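Acyl-CoA dehydrogenase (Bacillus anthracis, PDB 3OWA) probably catalyses the FAD-dependent alpha,beta-dehydrogenation of acyl-CoA thioesters, passing the electrons on to a separate acceptor. Local coordinates at residues 321-326 with 510-515; 461-466 with 571-576. All blocks are in the same frame, centred on the assembly; numbering follows the deposited sequence.

Overall arrangement
From the N terminus, the family's N-terminal helical domain and the beta-rich middle domain come first, and both contacts lie in the helical region that follows. Helix 305-336 carries residues 321-326, and the chain returns to them at 510-515 on helix 490-520, which closes the loop of contact 1. Contact 2 starts inside that loop, at 461-466 on helix 458-482, and ends beyond it, at 571-576; the two therefore cross. Contact 1 joins an earlier and a later helix of the C-terminal region, while contact 2 ties helix 458-482 to the linker between helix 557-571 and the last helix, 578-592. Their centres are 18 Å apart, bridged where Val-510 packs on Lys-461 and Val-464.

Contact 1: 321-326 with 510-515; sequences AESSVY and VLRTEK
Arg-512 reaches from helix 490-520 to Glu-322 and Ser-323 on helix 305-336 and meets both through NH1, one N-H for each, with both oxygens close to the guanidinium plane. The helices approach to 6.7 Å at the CA atoms of Ser-323 and Arg-512. CG of Arg-512 stands anti to the backbone N (chi1 174°) and the chain runs extended as far as NE, which takes the guanidinium past Ser-323 to Glu-322. Across the contact, Arg-512 NH1 forms a salt bridge with Glu-322 OE1, 2.8 Å long and nearly straight at 170°. OE1 is approached from above the carboxylate, the two planes being 69° apart; NH2 adds only a weak bond to the same oxygen.

Ser-323 OG takes the second NH1 bond, 3.2 Å long, from Arg-512 and also rests against its CD. This hydroxyl is further bonded to Tyr-319 O, one turn back along its helix. A water receives a weak bond from Arg-512 NH2 and donates to Glu-322 OE2 at 2.8 Å.

Both charges have further partners: Glu-31 pairs with Arg-512 NE, while Lys-281 and Tyr-595 reach Glu-322 OE2 and OE1. With all three touching residues buried, this alternation of acids and bases probably offsets the cost of burying charge and favours ionised side chains, while the two NH1 bonds limit rotation of the guanidinium.

Contact 2: 461-466 with 571-576; sequences KYLVNN and TRHTPL
Arg-572, the first residue after helix 557-571 to leave helical backbone angles, faces Tyr-462 of helix 458-482 through its carbonyl. Arg-572 O lies 3.9 Å from Tyr-462 OH, at the edge of the phenol and near the ring plane. CB of Tyr-462 points toward the linker, and the trans chi1 (176°) sets the ring edge beside Arg-572 O. A water modelled near both oxygens sits too close to them for ordinary hydrogen bonds, and a bridge through it is doubtful.

In the acyl-CoA dehydrogenase family the C-terminal part is a bundle of helices, and this chain carries a second helical region of the same kind. Here helix 458-482 packs on helix 490-520, where Leu-463 meets Met-506, and on helix 526-554, where Leu-463 meets Phe-540; the linker between helices 557-571 and 578-592 lies along it.

His-573 makes the side-chain contact proper. Leu-463 places CD2 over the imidazole, 4.0 Å from its centroid and 12° off the ring normal, a CH-pi contact in which the two side chains cross at about a right angle. The methyl sits closest to ND1, at 3.9 Å from Leu-463 CD2. Within the linker, His-573 ND1 donates to Thr-571 O at 3.1 Å, with an N-H...O angle of 167° and the oxygen in the imidazole plane. That bond from ND1 to Thr-571 O probably restrains rotation of the imidazole, keeping its face to the methyl. The Thr-571 side chain packs on Phe-540, and His-573 on Leu-459.

Farther along, Pro-575 packs on Ile-552 of the second subunit, and Leu-576 N bonds to Gln-537 OE1 on helix 526-554.

Contact 1: 321-326 with 510-515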
# COMPACT_ATOMS: atom_id res chain seq x y z
N ALA A 321 14.75 9.10 -3.89
CA ALA A 321 13.74 9.94 -4.55
C ALA A 321 14.15 11.41 -4.61
O ALA A 321 14.01 12.08 -5.65
CB ALA A 321 12.33 9.78 -3.85
N GLU A 322 14.62 11.93 -3.48
CA GLU A 322 15.05 13.31 -3.42
C GLU A 322 16.20 13.55 -4.41
O GLU A 322 16.19 14.54 -5.14
CB GLU A 322 15.52 13.68 -2.01
CG GLU A 322 16.01 15.11 -1.88
CD GLU A 322 16.71 15.38 -0.56
OE1 GLU A 322 17.49 14.50 -0.05
OE2 GLU A 322 16.48 16.48 -0.02
N SER A 323 17.18 12.64 -4.43
CA SER A 323 18.30 12.76 -5.36
C SER A 323 17.85 12.77 -6.82
O SER A 323 18.28 13.61 -7.61
CB SER A 323 19.34 11.67 -5.15
OG SER A 323 19.70 11.56 -3.78
N SER A 324 17.00 11.83 -7.20
CA SER A 324 16.63 11.75 -8.60
C SER A 324 15.68 12.88 -9.06
O SER A 324 15.73 13.32 -10.22
CB SER A 324 16.08 10.34 -8.95
OG SER A 324 14.91 10.07 -8.21
N VAL A 325 14.83 13.37 -8.16
CA VAL A 325 13.93 14.49 -8.50
C VAL A 325 14.71 15.79 -8.74
O VAL A 325 14.45 16.49 -9.72
CB VAL A 325 12.78 14.69 -7.46
CG1 VAL A 325 11.93 15.86 -7.81
CG2 VAL A 325 11.87 13.46 -7.43
N TYR A 326 15.62 16.15 -7.83
CA TYR A 326 16.37 17.39 -7.98
C TYR A 326 17.39 17.33 -9.11
O TYR A 326 17.73 18.35 -9.69
CB TYR A 326 17.01 17.85 -6.67
CG TYR A 326 15.99 18.57 -5.81
CD1 TYR A 326 15.35 17.91 -4.75
CD2 TYR A 326 15.62 19.87 -6.11
CE1 TYR A 326 14.37 18.58 -3.99
CE2 TYR A 326 14.67 20.55 -5.36
CZ TYR A 326 14.04 19.89 -4.31
OH TYR A 326 13.10 20.57 -3.59
N VAL A 510 24.00 7.42 -6.30
CA VAL A 510 25.46 7.20 -6.38
C VAL A 510 26.21 8.51 -6.65
O VAL A 510 27.15 8.85 -5.93
CB VAL A 510 25.86 6.15 -7.44
CG1 VAL A 510 27.38 6.12 -7.62
CG2 VAL A 510 25.38 4.78 -7.01
N LEU A 511 25.74 9.24 -7.66
CA LEU A 511 26.42 10.44 -8.12
C LEU A 511 26.34 11.53 -7.09
O LEU A 511 27.31 12.25 -6.88
CB LEU A 511 25.89 10.91 -9.48
CG LEU A 511 26.24 9.98 -10.65
CD1 LEU A 511 25.58 10.47 -11.95
CD2 LEU A 511 27.75 9.87 -10.82
N ARG A 512 25.18 11.64 -6.43
CA ARG A 512 25.03 12.65 -5.37
C ARG A 512 25.97 12.36 -4.20
O ARG A 512 26.59 13.29 -3.64
CB ARG A 512 23.58 12.74 -4.87
CG ARG A 512 23.41 13.66 -3.69
CD ARG A 512 21.98 13.68 -3.22
NE ARG A 512 21.86 14.57 -2.08
CZ ARG A 512 20.76 14.70 -1.35
NH1 ARG A 512 19.67 13.99 -1.67
NH2 ARG A 512 20.75 15.54 -0.32
N THR A 513 26.08 11.09 -3.83
CA THR A 513 26.96 10.70 -2.73
C THR A 513 28.45 10.91 -3.15
O THR A 513 29.26 11.44 -2.40
CB THR A 513 26.67 9.25 -2.27
OG1 THR A 513 25.26 9.11 -1.95
CG2 THR A 513 27.54 8.87 -1.07
N GLU A 514 28.77 10.51 -4.38
CA GLU A 514 30.10 10.69 -4.94
C GLU A 514 30.49 12.17 -4.94
O GLU A 514 31.59 12.54 -4.50
CB GLU A 514 30.13 10.14 -6.36
CG GLU A 514 31.52 9.99 -6.95
CD GLU A 514 31.50 9.57 -8.43
OE1 GLU A 514 30.59 8.79 -8.82
OE2 GLU A 514 32.39 10.05 -9.19
N LYS A 515 29.57 13.01 -5.41
CA LYS A 515 29.81 14.45 -5.39
C LYS A 515 30.04 15.00 -3.97
O LYS A 515 30.95 15.81 -3.76
CB LYS A 515 28.68 15.21 -6.11
CG LYS A 515 28.67 16.70 -5.77
CD LYS A 515 28.67 17.60 -6.98
CE LYS A 515 27.52 17.37 -7.90
NZ LYS A 515 27.30 18.62 -8.69
O HOH W 1 18.55 16.93 1.76

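Contact 2: 461-466 with 571-576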
# COMPACT_ATOMS: atom_id res chain seq x y z
N LYS A 461 28.87 1.92 -8.10
CA LYS A 461 29.18 2.38 -9.46
C LYS A 461 29.18 1.21 -10.44
O LYS A 461 28.76 1.33 -11.58
CB LYS A 461 30.52 3.10 -9.51
CG LYS A 461 30.54 4.47 -8.86
CD LYS A 461 31.87 5.17 -9.15
CE LYS A 461 32.34 6.01 -7.96
NZ LYS A 461 33.85 6.10 -7.86
N TYR A 462 29.67 0.07 -9.97
CA TYR A 462 29.69 -1.14 -10.77
C TYR A 462 28.26 -1.63 -11.07
O TYR A 462 27.94 -1.96 -12.21
CB TYR A 462 30.56 -2.20 -10.06
CG TYR A 462 30.58 -3.53 -10.76
CD1 TYR A 462 31.47 -3.78 -11.81
CD2 TYR A 462 29.69 -4.54 -10.39
CE1 TYR A 462 31.47 -5.02 -12.46
CE2 TYR A 462 29.67 -5.75 -11.04
CZ TYR A 462 30.56 -5.99 -12.06
OH TYR A 462 30.51 -7.22 -12.67
N LEU A 463 27.40 -1.65 -10.06
CA LEU A 463 26.02 -2.08 -10.29
C LEU A 463 25.25 -1.13 -11.21
O LEU A 463 24.46 -1.57 -12.06
CB LEU A 463 25.28 -2.25 -8.96
CG LEU A 463 25.92 -3.24 -7.98
CD1 LEU A 463 25.23 -3.16 -6.65
CD2 LEU A 463 25.88 -4.65 -8.53
N VAL A 464 25.50 0.17 -11.06
CA VAL A 464 24.85 1.17 -11.90
C VAL A 464 25.19 0.93 -13.38
O VAL A 464 24.29 0.88 -14.24
CB VAL A 464 25.24 2.61 -11.42
CG1 VAL A 464 25.07 3.62 -12.54
CG2 VAL A 464 24.41 3.00 -10.19
N ASN A 465 26.49 0.75 -13.66
CA ASN A 465 26.97 0.41 -15.01
C ASN A 465 26.33 -0.87 -15.56
O ASN A 465 25.85 -0.90 -16.70
CB ASN A 465 28.50 0.31 -15.05
CG ASN A 465 29.15 1.55 -15.63
OD1 ASN A 465 28.99 1.84 -16.82
ND2 ASN A 465 29.90 2.29 -14.80
N ASN A 466 26.30 -1.91 -14.75
CA ASN A 466 25.72 -3.17 -15.21
C ASN A 466 24.21 -3.11 -15.39
O ASN A 466 23.65 -3.79 -16.26
CB ASN A 466 26.13 -4.33 -14.29
CG ASN A 466 27.59 -4.80 -14.53
OD1 ASN A 466 28.00 -5.85 -14.03
ND2 ASN A 466 28.35 -4.02 -15.28
N THR A 571 25.24 -9.72 -13.40
CA THR A 571 24.59 -9.54 -12.13
C THR A 571 25.39 -10.04 -10.92
O THR A 571 25.09 -9.71 -9.77
CB THR A 571 23.18 -10.12 -12.23
OG1 THR A 571 22.26 -9.24 -11.60
CG2 THR A 571 23.11 -11.53 -11.70
N ARG A 572 26.44 -10.82 -11.20
CA ARG A 572 27.33 -11.37 -10.18
C ARG A 572 28.10 -10.29 -9.41
O ARG A 572 28.71 -9.39 -10.01
CB ARG A 572 28.35 -12.31 -10.85
CG ARG A 572 27.75 -13.62 -11.37
CD ARG A 572 28.76 -14.77 -11.34
NE ARG A 572 30.11 -14.34 -11.69
CZ ARG A 572 31.10 -14.14 -10.81
NH1 ARG A 572 30.90 -14.33 -9.51
NH2 ARG A 572 32.29 -13.75 -11.23
N HIS A 573 28.07 -10.38 -8.08
CA HIS A 573 28.86 -9.50 -7.22
C HIS A 573 28.84 -10.02 -5.81
O HIS A 573 28.09 -10.95 -5.51
CB HIS A 573 28.33 -8.06 -7.23
CG HIS A 573 27.00 -7.89 -6.55
ND1 HIS A 573 25.82 -8.29 -7.13
CD2 HIS A 573 26.68 -7.33 -5.36
CE1 HIS A 573 24.82 -7.99 -6.32
NE2 HIS A 573 25.31 -7.40 -5.24
N THR A 574 29.64 -9.44 -4.93
CA THR A 574 29.62 -9.84 -3.53
C THR A 574 28.59 -9.02 -2.79
O THR A 574 28.81 -7.85 -2.53
CB THR A 574 30.98 -9.66 -2.83
OG1 THR A 574 31.95 -10.51 -3.46
CG2 THR A 574 30.87 -10.05 -1.34
N PRO A 575 27.46 -9.64 -2.42
CA PRO A 575 26.40 -8.92 -1.76
C PRO A 575 26.85 -8.39 -0.39
O PRO A 575 27.76 -8.96 0.21
CB PRO A 575 25.30 -9.97 -1.63
CG PRO A 575 26.03 -11.26 -1.54
CD PRO A 575 27.19 -11.09 -2.50
N LEU A 576 26.25 -7.29 0.05
CA LEU A 576 26.51 -6.70 1.36
C LEU A 576 25.54 -7.23 2.38
O LEU A 576 24.47 -7.73 2.03
CB LEU A 576 26.31 -5.20 1.30
CG LEU A 576 27.09 -4.41 0.24
CD1 LEU A 576 26.52 -2.99 0.19
CD2 LEU A 576 28.60 -4.42 0.55
O HOH W 2 28.65 -8.77 -12.47